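Local coordinates for putative cell adhesion protein (Bacteroides eggerthii, PDB 4GPV), which is probably a pilus subunit of the FimA-like major fimbrial family, built largely of beta strands and thought to serve in cell adhesion, at residues Glu15-Thr20 with Gly79-Lys84; Trp132-Ser137 with Arg193-Ala198. All coordinates share one frame; numbering follows the deposited sequence.

Contact 1 (Glu15-Thr20 with Gly79-Lys84); sequences EQAVLT and GTTAAK
E15 and T81 grip each other twice. The backbone N of T81 donates to the carbonyl O of E15 at 2.9 Å, and the N of E15 returns a bond of 2.9 Å to OG1 of T81. From CB of T81, 3.9 Å from O of E15, the side chain forks: OG1 turns to the E15 amide, placed between its own backbone N and carbonyl carbon (chi1 53°), while CG2 lies 3.6 Å from O of E15 and 4.1 Å from CB of A17. Two residues on, N of A17 reaches O of G79 at 3.1 Å, nearly straight at hydrogen (166°). Q16 and T80 thus form a single beta bridge. T80 also opens a type I turn to A83, and its OG1 takes the amide of A82 in an ST turn. Beside the bridge, the CB of A17 packs on the T80 carbonyl carbon at 3.5 Å, and L19 CD2 faces the CB of A83. Of the three hydrogen bonds across the segments two are backbone to backbone and the T81 hydroxyl accepts the third, so the join depends chiefly on chain path.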
loop_
_atom_site.group_PDB
_atom_site.type_symbol
_atom_site.label_atom_id
_atom_site.label_comp_id
_atom_site.label_asym_id
_atom_site.label_seq_id
_atom_site.Cartn_x
_atom_site.Cartn_y
_atom_site.Cartn_z
ATOM N N GLU A 15 6.484 7.138 39.053
ATOM C CA GLU A 15 7.726 6.572 39.565
ATOM C C GLU A 15 8.427 5.820 38.443
ATOM O O GLU A 15 7.756 5.372 37.515
ATOM C CB GLU A 15 7.435 5.633 40.753
ATOM C CG GLU A 15 8.550 5.618 41.783
ATOM C CD GLU A 15 8.432 4.628 42.930
ATOM O OE1 GLU A 15 7.529 3.759 42.898
ATOM O OE2 GLU A 15 9.264 4.715 43.861
ATOM N N GLN A 16 9.765 5.674 38.512
ATOM C CA GLN A 16 10.476 4.944 37.463
ATOM C C GLN A 16 9.840 3.578 37.250
ATOM O O GLN A 16 9.546 2.867 38.222
ATOM C CB GLN A 16 11.966 4.766 37.795
ATOM C CG GLN A 16 12.723 4.207 36.571
ATOM C CD GLN A 16 14.188 4.005 36.825
ATOM O OE1 GLN A 16 14.649 3.913 37.965
ATOM N NE2 GLN A 16 14.951 3.914 35.763
ATOM N N ALA A 17 9.634 3.228 36.001
ATOM C CA ALA A 17 9.044 1.961 35.650
ATOM C C ALA A 17 9.936 1.200 34.703
ATOM O O ALA A 17 10.851 1.771 34.095
ATOM C CB ALA A 17 7.689 2.200 35.002
ATOM N N VAL A 18 9.664 -0.090 34.586
ATOM C CA VAL A 18 10.283 -0.980 33.616
ATOM C C VAL A 18 9.150 -1.493 32.758
ATOM O O VAL A 18 8.181 -2.044 33.286
ATOM C CB VAL A 18 11.122 -2.129 34.226
ATOM C CG1 VAL A 18 11.763 -2.961 33.118
ATOM C CG2 VAL A 18 12.180 -1.582 35.183
ATOM N N LEU A 19 9.241 -1.256 31.455
ATOM C CA LEU A 19 8.244 -1.689 30.480
ATOM C C LEU A 19 8.892 -2.664 29.527
ATOM O O LEU A 19 9.964 -2.372 28.983
ATOM C CB LEU A 19 7.701 -0.478 29.705
ATOM C CG LEU A 19 6.666 0.409 30.383
ATOM C CD1 LEU A 19 7.305 1.643 30.957
ATOM C CD2 LEU A 19 5.611 0.854 29.360
ATOM N N THR A 20 8.268 -3.835 29.353
ATOM C CA THR A 20 8.747 -4.860 28.421
ATOM C C THR A 20 7.769 -4.839 27.261
ATOM O O THR A 20 6.572 -5.044 27.475
ATOM C CB THR A 20 8.864 -6.229 29.117
ATOM O OG1 THR A 20 9.746 -6.109 30.232
ATOM C CG2 THR A 20 9.381 -7.315 28.175
ATOM N N GLY A 79 11.067 5.436 31.202
ATOM C CA GLY A 79 9.689 5.855 31.425
ATOM C C GLY A 79 9.210 5.727 32.853
ATOM O O GLY A 79 9.976 5.401 33.764
ATOM N N THR A 80 7.923 6.005 33.061
ATOM C CA THR A 80 7.388 6.024 34.418
ATOM C C THR A 80 6.069 5.260 34.507
ATOM O O THR A 80 5.524 4.824 33.480
ATOM C CB THR A 80 7.177 7.486 34.910
ATOM O OG1 THR A 80 5.954 7.990 34.380
ATOM C CG2 THR A 80 8.355 8.443 34.595
ATOM N N THR A 81 5.522 5.188 35.734
ATOM C CA THR A 81 4.228 4.545 35.999
ATOM C C THR A 81 3.060 5.410 35.496
ATOM O O THR A 81 1.894 4.980 35.561
ATOM C CB THR A 81 4.081 4.219 37.474
ATOM O OG1 THR A 81 4.315 5.397 38.252
ATOM C CG2 THR A 81 4.997 3.093 37.896
ATOM N N ALA A 82 3.380 6.589 34.926
ATOM C CA ALA A 82 2.390 7.467 34.315
ATOM C C ALA A 82 2.094 7.059 32.862
ATOM O O ALA A 82 1.122 7.566 32.299
ATOM C CB ALA A 82 2.846 8.915 34.373
ATOM N N ALA A 83 2.900 6.149 32.240
ATOM C CA ALA A 83 2.631 5.695 30.866
ATOM C C ALA A 83 1.267 4.996 30.794
ATOM O O ALA A 83 0.977 4.132 31.623
ATOM C CB ALA A 83 3.730 4.744 30.385
ATOM N N LYS A 84 0.439 5.376 29.797
ATOM C CA LYS A 84 -0.901 4.814 29.579
ATOM C C LYS A 84 -1.072 4.145 28.212
ATOM O O LYS A 84 -1.904 3.247 28.076
ATOM C CB LYS A 84 -1.964 5.914 29.700
ATOM C CG LYS A 84 -2.100 6.474 31.127
ATOM C CD LYS A 84 -2.700 5.483 32.137
ATOM C CE LYS A 84 -4.161 5.171 31.903
ATOM N NZ LYS A 84 -4.646 4.095 32.807
#

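Contact 2 (Trp132-Ser137 with Arg193-Ala198); sequences WMSGES and RFFGSA
Strand 133-138, which pairs with strands 83-90 and 146-169 in the large mixed sheet, meets here the loop that follows strand 176-193 and leads into helix 198-201, a loop within the FimA-like C-terminal family region. The one direct hydrogen bond runs from OG of S134 to the carbonyl O of F194, 2.8 Å long, in the carbonyl plane and on a lone pair. S134 reaches it with OG set between its backbone N and carbonyl carbon (chi1 72°). Next to it the F194 ring slants over one face of the W132 indole: CZ sits 3.5 Å from CE3 of W132, toward the rim, with the ring planes at 39°. With W132 cut back to an alanine, the tip of the F194 ring would probably lose the indole it lies against and be free to shift. F195 points its edge at the strand, its CE1 3.5 Å from O of G135. E136 slides past that ring in the opposite direction, its carboxylate turned 67° from the ring plane. A water bridges the two segments, donating to OE1 of E136 at 2.9 Å and accepting from N of G196 at 3.2 Å, while OE2 of E136 pairs with K85. Within the loop, NE of R193 binds O of F195 from above the carbonyl plane, and its guanidinium goes on to E200 of helix 198-201. Around this, F195 meets Y87 edge-to-face and touches helix 106-111, F194 meets F100 edge-to-face, and W132 and F194 both rest on V156 of strand 146-169.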
loop_
_atom_site.group_PDB
_atom_site.type_symbol
_atom_site.label_atom_id
_atom_site.label_comp_id
_atom_site.label_asym_id
_atom_site.label_seq_id
_atom_site.Cartn_x
_atom_site.Cartn_y
_atom_site.Cartn_z
ATOM N N TRP A 132 6.300 -0.625 5.995
ATOM C CA TRP A 132 5.914 0.088 7.220
ATOM C C TRP A 132 4.816 -0.685 7.934
ATOM O O TRP A 132 3.906 -1.186 7.277
ATOM C CB TRP A 132 5.393 1.498 6.892
ATOM C CG TRP A 132 6.432 2.463 6.382
ATOM C CD1 TRP A 132 7.788 2.319 6.420
ATOM C CD2 TRP A 132 6.179 3.763 5.816
ATOM N NE1 TRP A 132 8.394 3.417 5.858
ATOM C CE2 TRP A 132 7.432 4.333 5.504
ATOM C CE3 TRP A 132 5.009 4.491 5.532
ATOM C CZ2 TRP A 132 7.557 5.598 4.905
ATOM C CZ3 TRP A 132 5.126 5.746 4.913
ATOM C CH2 TRP A 132 6.391 6.285 4.614
HETATM N N MSE A 133 4.911 -0.788 9.262
HETATM C CA MSE A 133 3.924 -1.440 10.123
HETATM C C MSE A 133 3.703 -0.595 11.341
HETATM O O MSE A 133 4.605 0.155 11.748
HETATM C CB MSE A 133 4.369 -2.845 10.554
HETATM C CG MSE A 133 4.499 -3.822 9.372
HETATM SE SE MSE A 133 5.237 -5.514 9.967
HETATM C CE MSE A 133 7.098 -5.220 9.656
ATOM N N SER A 134 2.500 -0.645 11.887
ATOM C CA SER A 134 2.240 0.140 13.075
ATOM C C SER A 134 1.219 -0.568 13.949
ATOM O O SER A 134 0.471 -1.433 13.496
ATOM C CB SER A 134 1.793 1.557 12.710
ATOM O OG SER A 134 0.470 1.530 12.183
ATOM N N GLY A 135 1.209 -0.209 15.208
ATOM C CA GLY A 135 0.277 -0.788 16.167
ATOM C C GLY A 135 0.292 -0.015 17.454
ATOM O O GLY A 135 1.150 0.842 17.653
ATOM N N GLU A 136 -0.665 -0.312 18.360
ATOM C CA GLU A 136 -0.700 0.422 19.626
ATOM C C GLU A 136 -1.324 -0.445 20.697
ATOM O O GLU A 136 -2.109 -1.339 20.380
ATOM C CB GLU A 136 -1.504 1.746 19.482
ATOM C CG GLU A 136 -2.992 1.547 19.220
ATOM C CD GLU A 136 -3.753 2.767 18.748
ATOM O OE1 GLU A 136 -3.640 3.105 17.549
ATOM O OE2 GLU A 136 -4.509 3.350 19.558
ATOM N N SER A 137 -1.044 -0.129 21.959
ATOM C CA SER A 137 -1.609 -0.895 23.064
ATOM C C SER A 137 -1.727 -0.044 24.299
ATOM O O SER A 137 -0.943 0.899 24.490
ATOM C CB SER A 137 -0.714 -2.104 23.353
ATOM O OG SER A 137 -1.118 -2.825 24.507
ATOM N N ARG A 193 -1.079 6.931 6.504
ATOM C CA ARG A 193 -1.359 7.269 7.880
ATOM C C ARG A 193 -0.987 6.119 8.762
ATOM O O ARG A 193 -1.452 4.981 8.542
ATOM C CB ARG A 193 -2.854 7.590 8.051
ATOM C CG ARG A 193 -3.223 9.029 7.859
ATOM C CD ARG A 193 -2.708 9.897 8.994
ATOM N NE ARG A 193 -3.587 9.964 10.158
ATOM C CZ ARG A 193 -4.470 10.929 10.377
ATOM N NH1 ARG A 193 -4.643 11.894 9.484
ATOM N NH2 ARG A 193 -5.198 10.929 11.480
ATOM N N PHE A 194 -0.130 6.373 9.761
ATOM C CA PHE A 194 0.232 5.280 10.650
ATOM C C PHE A 194 -0.852 4.998 11.662
ATOM O O PHE A 194 -1.010 3.849 12.071
ATOM C CB PHE A 194 1.560 5.604 11.381
ATOM C CG PHE A 194 2.708 5.782 10.420
ATOM C CD1 PHE A 194 3.463 4.687 9.999
ATOM C CD2 PHE A 194 3.038 7.047 9.925
ATOM C CE1 PHE A 194 4.534 4.856 9.110
ATOM C CE2 PHE A 194 4.093 7.208 9.012
ATOM C CZ PHE A 194 4.821 6.117 8.604
ATOM N N PHE A 195 -1.536 6.057 12.150
ATOM C CA PHE A 195 -2.581 5.929 13.161
ATOM C C PHE A 195 -3.784 6.720 12.701
ATOM O O PHE A 195 -3.823 7.181 11.567
ATOM C CB PHE A 195 -2.057 6.399 14.530
ATOM C CG PHE A 195 -0.837 5.631 14.938
ATOM C CD1 PHE A 195 -0.938 4.307 15.360
ATOM C CD2 PHE A 195 0.429 6.198 14.831
ATOM C CE1 PHE A 195 0.200 3.562 15.643
ATOM C CE2 PHE A 195 1.567 5.447 15.117
ATOM C CZ PHE A 195 1.439 4.149 15.575
ATOM N N GLY A 196 -4.786 6.812 13.539
ATOM C CA GLY A 196 -5.991 7.521 13.149
ATOM C C GLY A 196 -7.087 6.553 12.790
ATOM O O GLY A 196 -6.925 5.330 12.880
ATOM N N SER A 197 -8.210 7.109 12.397
ATOM C CA SER A 197 -9.393 6.323 12.112
ATOM C C SER A 197 -9.263 5.585 10.795
ATOM O O SER A 197 -8.485 5.968 9.918
ATOM C CB SER A 197 -10.613 7.224 12.057
ATOM O OG SER A 197 -10.545 8.037 10.897
ATOM N N ALA A 198 -10.074 4.536 10.651
ATOM C CA ALA A 198 -10.120 3.783 9.413
ATOM C C ALA A 198 -10.494 4.736 8.250
ATOM O O ALA A 198 -9.907 4.631 7.168
ATOM C CB ALA A 198 -11.144 2.659 9.553
HETATM O O HOH W 1 -4.964 5.352 16.357
#

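How the contacts relate
Both segments of contact 1 precede those of contact 2 in the sequence, and their centres lie about 22 Å apart. They do not touch, though their nearest atoms come within about 4 Å. What joins them is the 11-strand mixed sheet: strand 83-90, entered at the end of 79-84, pairs antiparallel with strand 133-138, which carries 132-137. Contact 1, about 34 Å from the chain's centre, joins the residues leading into strand 18-24 to the approach to strand 83-90. Contact 2, about 13 Å from that centre, ties the same sheet to the loop after strand 176-193 of the seven-strand sheet. One lies at the far end of the sheet, the other where it approaches the second sheet.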